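PLP-Dependent L-Arginine Hydroxylase MppP (Streptomyces wadayamensis, PDB 6C9B) uses pyridoxal 5'-phosphate to oxidise L-arginine, giving 4-hydroxy-2-ketoarginine and 2-ketoarginine as products, and works as an oxidase rather than an oxygenase. Local coordinates at residues B[185-190]-B[204-209]; B[106-111]-B[120-125]. All blocks are in the same frame, centred on the assembly; numbering follows the deposited sequence.

Contact 1: residues B[185-190]-B[204-209]; sequences LALDTS and AVLQEA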
loop_
_atom_site.group_PDB
_atom_site.type_symbol
_atom_site.label_atom_id
_atom_site.label_comp_id
_atom_site.label_asym_id
_atom_site.label_seq_id
_atom_site.Cartn_x
_atom_site.Cartn_y
_atom_site.Cartn_z
ATOM N N LEU B 185 -23.340 2.453 5.376
ATOM C CA LEU B 185 -22.814 3.784 5.689
ATOM C C LEU B 185 -21.300 3.663 5.844
ATOM O O LEU B 185 -20.828 2.918 6.705
ATOM C CB LEU B 185 -23.446 4.352 6.961
ATOM C CG LEU B 185 -22.967 5.752 7.397
ATOM C CD1 LEU B 185 -23.063 6.741 6.288
ATOM C CD2 LEU B 185 -23.806 6.188 8.572
ATOM N N ALA B 186 -20.550 4.387 5.015
ATOM C CA ALA B 186 -19.094 4.348 5.030
ATOM C C ALA B 186 -18.575 5.722 5.380
ATOM O O ALA B 186 -19.047 6.712 4.824
ATOM C CB ALA B 186 -18.528 3.932 3.682
ATOM N N LEU B 187 -17.589 5.778 6.276
ATOM C CA LEU B 187 -17.009 7.030 6.705
ATOM C C LEU B 187 -15.511 6.995 6.472
ATOM O O LEU B 187 -14.866 5.977 6.737
ATOM C CB LEU B 187 -17.245 7.300 8.195
ATOM C CG LEU B 187 -18.670 7.270 8.709
ATOM C CD1 LEU B 187 -18.629 7.588 10.188
ATOM C CD2 LEU B 187 -19.506 8.250 7.944
ATOM N N ASP B 188 -14.965 8.112 5.976
ATOM C CA ASP B 188 -13.517 8.321 5.885
ATOM C C ASP B 188 -13.170 9.422 6.880
ATOM O O ASP B 188 -13.584 10.575 6.709
ATOM C CB ASP B 188 -13.107 8.697 4.463
ATOM C CG ASP B 188 -11.634 9.039 4.338
ATOM O OD1 ASP B 188 -10.992 9.437 5.348
ATOM O OD2 ASP B 188 -11.113 8.941 3.210
ATOM N N THR B 189 -12.410 9.068 7.910
ATOM C CA THR B 189 -12.169 9.956 9.055
ATOM C C THR B 189 -10.693 10.328 9.205
ATOM O O THR B 189 -10.206 10.567 10.315
ATOM C CB THR B 189 -12.712 9.307 10.328
ATOM O OG1 THR B 189 -12.116 8.025 10.515
ATOM C CG2 THR B 189 -14.232 9.111 10.211
ATOM N N SER B 190 -9.981 10.443 8.080
ATOM C CA SER B 190 -8.571 10.815 8.088
ATOM C C SER B 190 -8.284 12.069 8.911
ATOM O O SER B 190 -7.242 12.151 9.580
ATOM C CB SER B 190 -8.112 11.037 6.648
ATOM O OG SER B 190 -6.759 11.464 6.622
ATOM N N ALA B 204 -20.190 4.275 18.776
ATOM C CA ALA B 204 -21.387 4.166 19.596
ATOM C C ALA B 204 -22.624 4.530 18.794
ATOM O O ALA B 204 -23.641 3.833 18.855
ATOM C CB ALA B 204 -21.242 5.061 20.825
ATOM N N VAL B 205 -22.538 5.607 18.012
ATOM C CA VAL B 205 -23.656 6.014 17.159
ATOM C C VAL B 205 -23.968 4.921 16.149
ATOM O O VAL B 205 -25.122 4.508 15.982
ATOM C CB VAL B 205 -23.345 7.351 16.461
ATOM C CG1 VAL B 205 -24.482 7.729 15.514
ATOM C CG2 VAL B 205 -23.121 8.459 17.502
ATOM N N LEU B 206 -22.945 4.435 15.453
ATOM C CA LEU B 206 -23.175 3.445 14.402
ATOM C C LEU B 206 -23.756 2.157 14.959
ATOM O O LEU B 206 -24.680 1.573 14.372
ATOM C CB LEU B 206 -21.864 3.151 13.674
ATOM C CG LEU B 206 -21.334 4.322 12.867
ATOM C CD1 LEU B 206 -19.910 4.045 12.451
ATOM C CD2 LEU B 206 -22.213 4.644 11.657
ATOM N N GLN B 207 -23.219 1.685 16.082
ATOM C CA GLN B 207 -23.716 0.446 16.666
ATOM C C GLN B 207 -25.127 0.619 17.213
ATOM O O GLN B 207 -25.947 -0.300 17.113
ATOM C CB GLN B 207 -22.733 -0.034 17.740
ATOM C CG GLN B 207 -21.404 -0.468 17.113
ATOM C CD GLN B 207 -20.211 -0.453 18.061
ATOM O OE1 GLN B 207 -20.206 0.236 19.086
ATOM N NE2 GLN B 207 -19.179 -1.215 17.706
ATOM N N GLU B 208 -25.429 1.765 17.821
ATOM C CA GLU B 208 -26.780 1.980 18.337
ATOM C C GLU B 208 -27.806 1.993 17.208
ATOM O O GLU B 208 -28.948 1.534 17.381
ATOM C CB GLU B 208 -26.847 3.290 19.127
ATOM C CG GLU B 208 -28.274 3.723 19.542
ATOM C CD GLU B 208 -28.333 5.129 20.145
ATOM O OE1 GLU B 208 -28.681 5.258 21.340
ATOM O OE2 GLU B 208 -28.041 6.106 19.422
ATOM N N ALA B 209 -27.430 2.545 16.051
ATOM C CA ALA B 209 -28.363 2.627 14.926
ATOM C C ALA B 209 -28.521 1.279 14.249
ATOM O O ALA B 209 -29.585 0.985 13.692
ATOM C CB ALA B 209 -27.881 3.676 13.908
#

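Contact 2: residues B[106-111]-B[120-125]; sequences DRVALV and DLLRGN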
loop_
_atom_site.group_PDB
_atom_site.type_symbol
_atom_site.label_atom_id
_atom_site.label_comp_id
_atom_site.label_asym_id
_atom_site.label_seq_id
_atom_site.Cartn_x
_atom_site.Cartn_y
_atom_site.Cartn_z
ATOM N N ASP B 106 -24.195 -1.296 -7.011
ATOM C CA ASP B 106 -24.046 -0.633 -8.304
ATOM C C ASP B 106 -23.742 0.866 -8.173
ATOM O O ASP B 106 -22.994 1.409 -8.996
ATOM C CB ASP B 106 -25.324 -0.808 -9.143
ATOM C CG ASP B 106 -25.502 -2.230 -9.641
ATOM O OD1 ASP B 106 -24.483 -2.863 -9.971
ATOM O OD2 ASP B 106 -26.659 -2.697 -9.698
ATOM N N ARG B 107 -24.323 1.557 -7.181
ATOM C CA ARG B 107 -24.245 3.019 -7.083
ATOM C C ARG B 107 -23.935 3.431 -5.645
ATOM O O ARG B 107 -24.394 2.793 -4.687
ATOM C CB ARG B 107 -25.563 3.677 -7.547
ATOM C CG ARG B 107 -26.124 3.122 -8.848
ATOM C CD ARG B 107 -26.881 4.185 -9.666
ATOM N NE ARG B 107 -27.803 4.969 -8.859
ATOM C CZ ARG B 107 -28.186 6.212 -9.139
ATOM N NH1 ARG B 107 -29.039 6.833 -8.334
ATOM N NH2 ARG B 107 -27.716 6.843 -10.208
ATOM N N VAL B 108 -23.157 4.507 -5.499
ATOM C CA VAL B 108 -22.740 5.028 -4.197
ATOM C C VAL B 108 -23.048 6.513 -4.149
ATOM O O VAL B 108 -22.717 7.241 -5.087
ATOM C CB VAL B 108 -21.231 4.792 -3.962
ATOM C CG1 VAL B 108 -20.745 5.370 -2.656
ATOM C CG2 VAL B 108 -20.916 3.320 -4.038
ATOM N N ALA B 109 -23.703 6.958 -3.074
ATOM C CA ALA B 109 -23.856 8.387 -2.823
ATOM C C ALA B 109 -22.602 8.862 -2.103
ATOM O O ALA B 109 -22.184 8.252 -1.112
ATOM C CB ALA B 109 -25.116 8.651 -1.999
ATOM N N LEU B 110 -21.956 9.908 -2.643
ATOM C CA LEU B 110 -20.668 10.368 -2.160
ATOM C C LEU B 110 -20.683 11.874 -1.946
ATOM O O LEU B 110 -21.173 12.624 -2.800
ATOM C CB LEU B 110 -19.556 10.018 -3.151
ATOM C CG LEU B 110 -18.152 10.493 -2.833
ATOM C CD1 LEU B 110 -17.614 9.903 -1.547
ATOM C CD2 LEU B 110 -17.250 10.103 -3.952
ATOM N N VAL B 111 -20.179 12.308 -0.792
ATOM C CA VAL B 111 -20.127 13.748 -0.525
ATOM C C VAL B 111 -19.279 14.452 -1.585
ATOM O O VAL B 111 -18.280 13.921 -2.084
ATOM C CB VAL B 111 -19.608 14.022 0.897
ATOM C CG1 VAL B 111 -18.164 13.524 1.085
ATOM C CG2 VAL B 111 -19.724 15.503 1.219
ATOM N N ASP B 120 -12.244 8.383 -7.480
ATOM C CA ASP B 120 -11.546 7.680 -8.550
ATOM C C ASP B 120 -11.382 6.176 -8.270
ATOM O O ASP B 120 -11.447 5.361 -9.206
ATOM C CB ASP B 120 -10.199 8.353 -8.762
ATOM C CG ASP B 120 -10.332 9.730 -9.415
ATOM O OD1 ASP B 120 -11.351 10.011 -10.069
ATOM O OD2 ASP B 120 -9.395 10.516 -9.327
ATOM N N LEU B 121 -11.215 5.792 -7.004
ATOM C CA LEU B 121 -11.127 4.380 -6.661
ATOM C C LEU B 121 -12.487 3.710 -6.766
ATOM O O LEU B 121 -12.589 2.586 -7.258
ATOM C CB LEU B 121 -10.557 4.211 -5.259
ATOM C CG LEU B 121 -9.079 4.609 -5.141
ATOM C CD1 LEU B 121 -8.656 4.637 -3.642
ATOM C CD2 LEU B 121 -8.197 3.702 -5.946
ATOM N N LEU B 122 -13.551 4.421 -6.412
ATOM C CA LEU B 122 -14.882 3.846 -6.555
ATOM C C LEU B 122 -15.240 3.697 -8.022
ATOM O O LEU B 122 -15.680 2.626 -8.473
ATOM C CB LEU B 122 -15.910 4.722 -5.830
ATOM C CG LEU B 122 -15.885 4.718 -4.316
ATOM C CD1 LEU B 122 -16.688 5.873 -3.694
ATOM C CD2 LEU B 122 -16.411 3.386 -3.820
ATOM N N ARG B 123 -15.064 4.767 -8.792
ATOM C CA ARG B 123 -15.362 4.672 -10.213
ATOM C C ARG B 123 -14.508 3.616 -10.888
ATOM O O ARG B 123 -14.984 2.883 -11.770
ATOM C CB ARG B 123 -15.151 6.021 -10.892
ATOM C CG ARG B 123 -16.204 7.070 -10.642
ATOM C CD ARG B 123 -16.034 8.232 -11.654
ATOM N NE ARG B 123 -17.186 9.139 -11.719
ATOM C CZ ARG B 123 -17.162 10.445 -11.442
ATOM N NH1 ARG B 123 -16.037 11.055 -11.070
ATOM N NH2 ARG B 123 -18.282 11.152 -11.545
ATOM N N GLY B 124 -13.227 3.543 -10.512
ATOM C CA GLY B 124 -12.329 2.582 -11.121
ATOM C C GLY B 124 -12.729 1.147 -10.868
ATOM O O GLY B 124 -12.385 0.261 -11.646
ATOM N N ASN B 125 -13.436 0.894 -9.774
ATOM C CA ASN B 125 -13.935 -0.436 -9.477
ATOM C C ASN B 125 -15.369 -0.634 -9.945
ATOM O O ASN B 125 -16.003 -1.620 -9.556
ATOM C CB ASN B 125 -13.808 -0.680 -7.983
ATOM C CG ASN B 125 -12.392 -1.030 -7.591
ATOM O OD1 ASN B 125 -11.970 -2.164 -7.808
ATOM N ND2 ASN B 125 -11.653 -0.078 -7.080
#

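Contact 1: residues B[185-190]-B[204-209]
Leu185 and Leu187 meet Leu206 in a beta-alpha-beta unit of strand 184-188, helix 202-209 and strand 212-218, part of the large sheet that carries the cofactor in this aminotransferase-type fold. The two strand leucines lie on the same face, with Ala186 between them pointing to the other, and a single helix residue covers both. Leu206 divides its branches: its CD2 lies 3.8 Å from CD2 of Leu185, while its CD1 comes within 4.4 Å of CD1 of Leu187, a looser approach. In Leu185, CG stands anti to the backbone N (chi1 180°), which carries the methyls off the strand toward the helix; its side chain crosses that of Leu206 at about a right angle. Leu185 also packs on Leu174 and Ala175 of helix 168-181, and Leu206 reaches Trp213 and Val215 on the neighbouring strand. Just beyond the leucines, Asp188 OD1 accepts a bond from Ser190 N (3.1 Å, 164° at the hydrogen), forming an Asx turn. No hydrogen bond joins strand to helix here: only leucine side chains meet in the 105 Å² buried, so between these two segments the attachment comes from hydrophobic burial and van der Waals contact, without directional bonds.

Contact 2: residues B[106-111]-B[120-125]
Leu122 sets CG beside its backbone N (chi1 -71°) and extends CD1 anti to CA (chi2 165°), which drives that one methyl from the helix onto the sheet between Val108 and Leu110. The helix 116-124 is the crossover of a beta-alpha-beta unit, joining strand 107-112 to the parallel edge strand 128-133. CD1 of Leu122 does both jobs: it lies 4.2 Å from CG1 of Val108 and 4.3 Å from CD2 of Leu110, so it is shared almost evenly by the two strand side chains. Backbones stay well apart, with the CA atoms of Val108 and Leu122 separated by 8.3 Å, and the side chains alone fill the interval. Around this core, Leu122 also touches Met94 of helix 90-101 and Leu129 of strand 128-133. Two residues earlier on the helix, Asp120 is a magnesium ligand in a crystal structure of this protein, although none is bound to this chain. The C-terminal end of the helix is tied off by Asn125: its ND2, also bonded to Glu95 OE1, gives a hydrogen bond to Leu121 O (2.8 Å, 160° at the hydrogen), while Asn125 N bonds that same oxygen at 3.1 Å from the opposite face of the carbonyl plane.

Both contacts pin a crossover helix to the same seven-stranded mixed sheet, but on opposite faces of it. Contact 2 comes first along the chain, and its helix is complete before strand 184-188 starts. Their centres are 18 Å apart and their nearest atoms about 7 Å, without touching. Strand 152-156 runs between strands 107-112 and 184-188: its Phe154, touched by Val108, Leu110 and Ala186, lies on the face of helix 116-124, whereas Leu187, against Val155, faces helix 202-209. The two helices therefore sandwich the sheet, as expected of the large domain of fold-type I pyridoxal phosphate enzymes, in which the parallel strands present their C-terminal ends to the cofactor.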